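Local coordinates for penicillin-binding 1 transmembrane protein MrcA (Nitrosomonas europaea ATCC 19718, PDB 3D0F) that probably builds peptidoglycan as a bifunctional glycosyltransferase and transpeptidase, of which this piece is the OB-like domain, at residues A39-A44 with A88-K93. Numbering follows the deposited sequence. Where two conformers were deposited one is given.
Sequences AVVLSA and ALIRVK. With PO4 (phosphate ion), chain C.
Ala-39 and Ile-90 face each other as an antiparallel hydrogen-bonded pair between two strands of the OB-like domain's five-stranded sheet. Ile-90 N gives a nearly straight bond to Ala-39 O (2.9 Å). The return bond, Ala-39 N to Ile-90 O, is more bent, with the donor tilted 32° from the carbonyl plane. Val-41 N adds a third bond, to Ala-88 O at 2.8 Å. Val-40 and Leu-89, the non-hydrogen-bonded pair, lie between the Ala-39/Ile-90 bonds and this third one.

Ile-90 CB, on the same sheet face as Ala-39 CB, carries two branches. CG1 sits between the backbone N and carbonyl carbon (chi1 58°). There Ile-90 CG1 lies 3.5 Å from Ala-39 O and touches Ala-39 CB and Val-41 CG2. Ile-90 CG2 reaches the same valine methyl from the other branch. The chain then extends, and the tip, Ile-90 CD1, ends 3.6 Å from Val-41 CG2; the two side chains cross at about a right angle. Val-92 CG2 closes on Ala-39 CB. Ile-90 packs on Ile-102 and Val-92 on Trp-100, both of strand 100-103.

Ala-88 and Leu-89 also pair with a strand of the second subunit, which carries the sheet across the interface. Arg-91 NH2 forms a salt bridge to Glu-8 OE2 of that subunit. The Arg-91 guanidinium meets a phosphate ion, probably from the crystallisation liquor, edge-on: Arg-91 NH1 hydrogen-bonds to phosphate O4 (3.0 Å) and Arg-91 NH2 to phosphate O1 (2.9 Å).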
loop_
_atom_site.group_PDB
_atom_site.type_symbol
_atom_site.label_atom_id
_atom_site.label_comp_id
_atom_site.label_asym_id
_atom_site.label_seq_id
_atom_site.Cartn_x
_atom_site.Cartn_y
_atom_site.Cartn_z
ATOM N N ALA A 39 10.200 -0.599 -4.205
ATOM C CA ALA A 39 11.466 -0.412 -3.539
ATOM C C ALA A 39 12.580 -0.569 -4.577
ATOM O O ALA A 39 12.435 -1.290 -5.556
ATOM C CB ALA A 39 11.684 -1.392 -2.383
ATOM N N VAL A 40 13.679 0.098 -4.327
ATOM C CA VAL A 40 14.855 -0.037 -5.189
ATOM C C VAL A 40 15.942 -0.768 -4.433
ATOM O O VAL A 40 16.285 -0.403 -3.309
ATOM C CB VAL A 40 15.412 1.317 -5.719
ATOM C CG1 VAL A 40 15.795 2.261 -4.583
ATOM C CG2 VAL A 40 16.621 1.093 -6.620
ATOM N N VAL A 41 16.494 -1.785 -5.058
ATOM C CA VAL A 41 17.535 -2.603 -4.436
ATOM C C VAL A 41 18.860 -1.836 -4.315
ATOM O O VAL A 41 19.318 -1.202 -5.281
ATOM C CB VAL A 41 17.718 -3.954 -5.167
ATOM C CG1 VAL A 41 18.994 -4.732 -4.606
ATOM C CG2 VAL A 41 16.411 -4.787 -5.028
ATOM N N LEU A 42 19.418 -1.872 -3.111
ATOM C CA LEU A 42 20.741 -1.303 -2.830
ATOM C C LEU A 42 21.852 -2.359 -2.819
ATOM O O LEU A 42 22.977 -2.073 -3.197
ATOM C CB LEU A 42 20.726 -0.582 -1.468
ATOM C CG LEU A 42 19.627 0.478 -1.360
ATOM C CD1 LEU A 42 19.713 1.165 0.011
ATOM C CD2 LEU A 42 19.617 1.499 -2.503
ATOM N N SER A 43 21.574 -3.547 -2.288
ATOM C CA SER A 43 22.485 -4.625 -2.271
ATOM C C SER A 43 21.723 -5.930 -2.341
ATOM O O SER A 43 20.595 -5.996 -1.883
ATOM C CB SER A 43 23.332 -4.562 -1.021
ATOM O OG SER A 43 22.603 -4.928 0.113
ATOM N N ALA A 44 22.364 -6.972 -2.875
ATOM C CA ALA A 44 21.708 -8.281 -2.998
ATOM C C ALA A 44 22.676 -9.413 -2.972
ATOM O O ALA A 44 23.706 -9.398 -3.651
ATOM C CB ALA A 44 20.895 -8.368 -4.253
ATOM N N ALA A 88 17.771 -2.566 -9.037
ATOM C CA ALA A 88 16.571 -3.287 -9.431
ATOM C C ALA A 88 15.370 -2.667 -8.752
ATOM O O ALA A 88 15.374 -2.475 -7.551
ATOM C CB ALA A 88 16.702 -4.732 -9.060
ATOM N N LEU A 89 14.332 -2.411 -9.541
ATOM C CA LEU A 89 13.026 -1.999 -9.041
ATOM C C LEU A 89 12.211 -3.256 -8.732
ATOM O O LEU A 89 11.907 -4.078 -9.613
ATOM C CB LEU A 89 12.293 -1.121 -10.082
ATOM C CG LEU A 89 10.890 -0.655 -9.696
ATOM C CD1 LEU A 89 10.895 0.170 -8.413
ATOM C CD2 LEU A 89 10.278 0.108 -10.876
ATOM N N ILE A 90 11.881 -3.405 -7.457
ATOM C CA ILE A 90 11.099 -4.551 -6.957
ATOM C C ILE A 90 9.872 -4.087 -6.248
ATOM O O ILE A 90 9.682 -2.891 -6.003
ATOM C CB ILE A 90 11.960 -5.463 -6.033
ATOM C CG1 ILE A 90 12.519 -4.693 -4.836
ATOM C CG2 ILE A 90 13.134 -6.086 -6.901
ATOM C CD1 ILE A 90 13.085 -5.550 -3.738
ATOM N N ARG A 91 9.042 -5.040 -5.887
ATOM C CA ARG A 91 7.884 -4.767 -5.059
ATOM C C ARG A 91 8.025 -5.601 -3.804
ATOM O O ARG A 91 8.441 -6.762 -3.847
ATOM C CB ARG A 91 6.583 -5.140 -5.791
ATOM C CG ARG A 91 6.435 -4.414 -7.138
ATOM C CD ARG A 91 6.044 -2.936 -7.022
ATOM N NE ARG A 91 6.169 -2.339 -8.343
ATOM C CZ ARG A 91 5.822 -1.091 -8.657
ATOM N NH1 ARG A 91 5.265 -0.303 -7.760
ATOM N NH2 ARG A 91 6.039 -0.662 -9.908
ATOM N N VAL A 92 7.608 -5.007 -2.708
ATOM C CA VAL A 92 7.706 -5.645 -1.389
ATOM C C VAL A 92 6.427 -5.520 -0.588
ATOM O O VAL A 92 5.660 -4.556 -0.767
ATOM C CB VAL A 92 8.886 -5.039 -0.596
ATOM C CG1 VAL A 92 10.175 -5.297 -1.340
ATOM C CG2 VAL A 92 8.705 -3.535 -0.424
ATOM N N LYS A 93 6.237 -6.470 0.323
ATOM C CA LYS A 93 5.089 -6.420 1.218
ATOM C C LYS A 93 5.538 -6.905 2.610
ATOM O O LYS A 93 6.248 -7.908 2.704
ATOM C CB LYS A 93 4.009 -7.336 0.660
ATOM C CG LYS A 93 2.666 -7.315 1.384
ATOM C CD LYS A 93 1.676 -8.226 0.691
ATOM C CE LYS A 93 0.394 -8.426 1.453
ATOM N NZ LYS A 93 -0.103 -7.306 2.222
HETATM P P PO4 C . 4.207 2.676 -10.092
HETATM O O1 PO4 C . 5.104 1.865 -10.982
HETATM O O2 PO4 C . 4.398 4.125 -10.470
HETATM O O3 PO4 C . 2.765 2.259 -10.322
HETATM O O4 PO4 C . 4.518 2.509 -8.626
#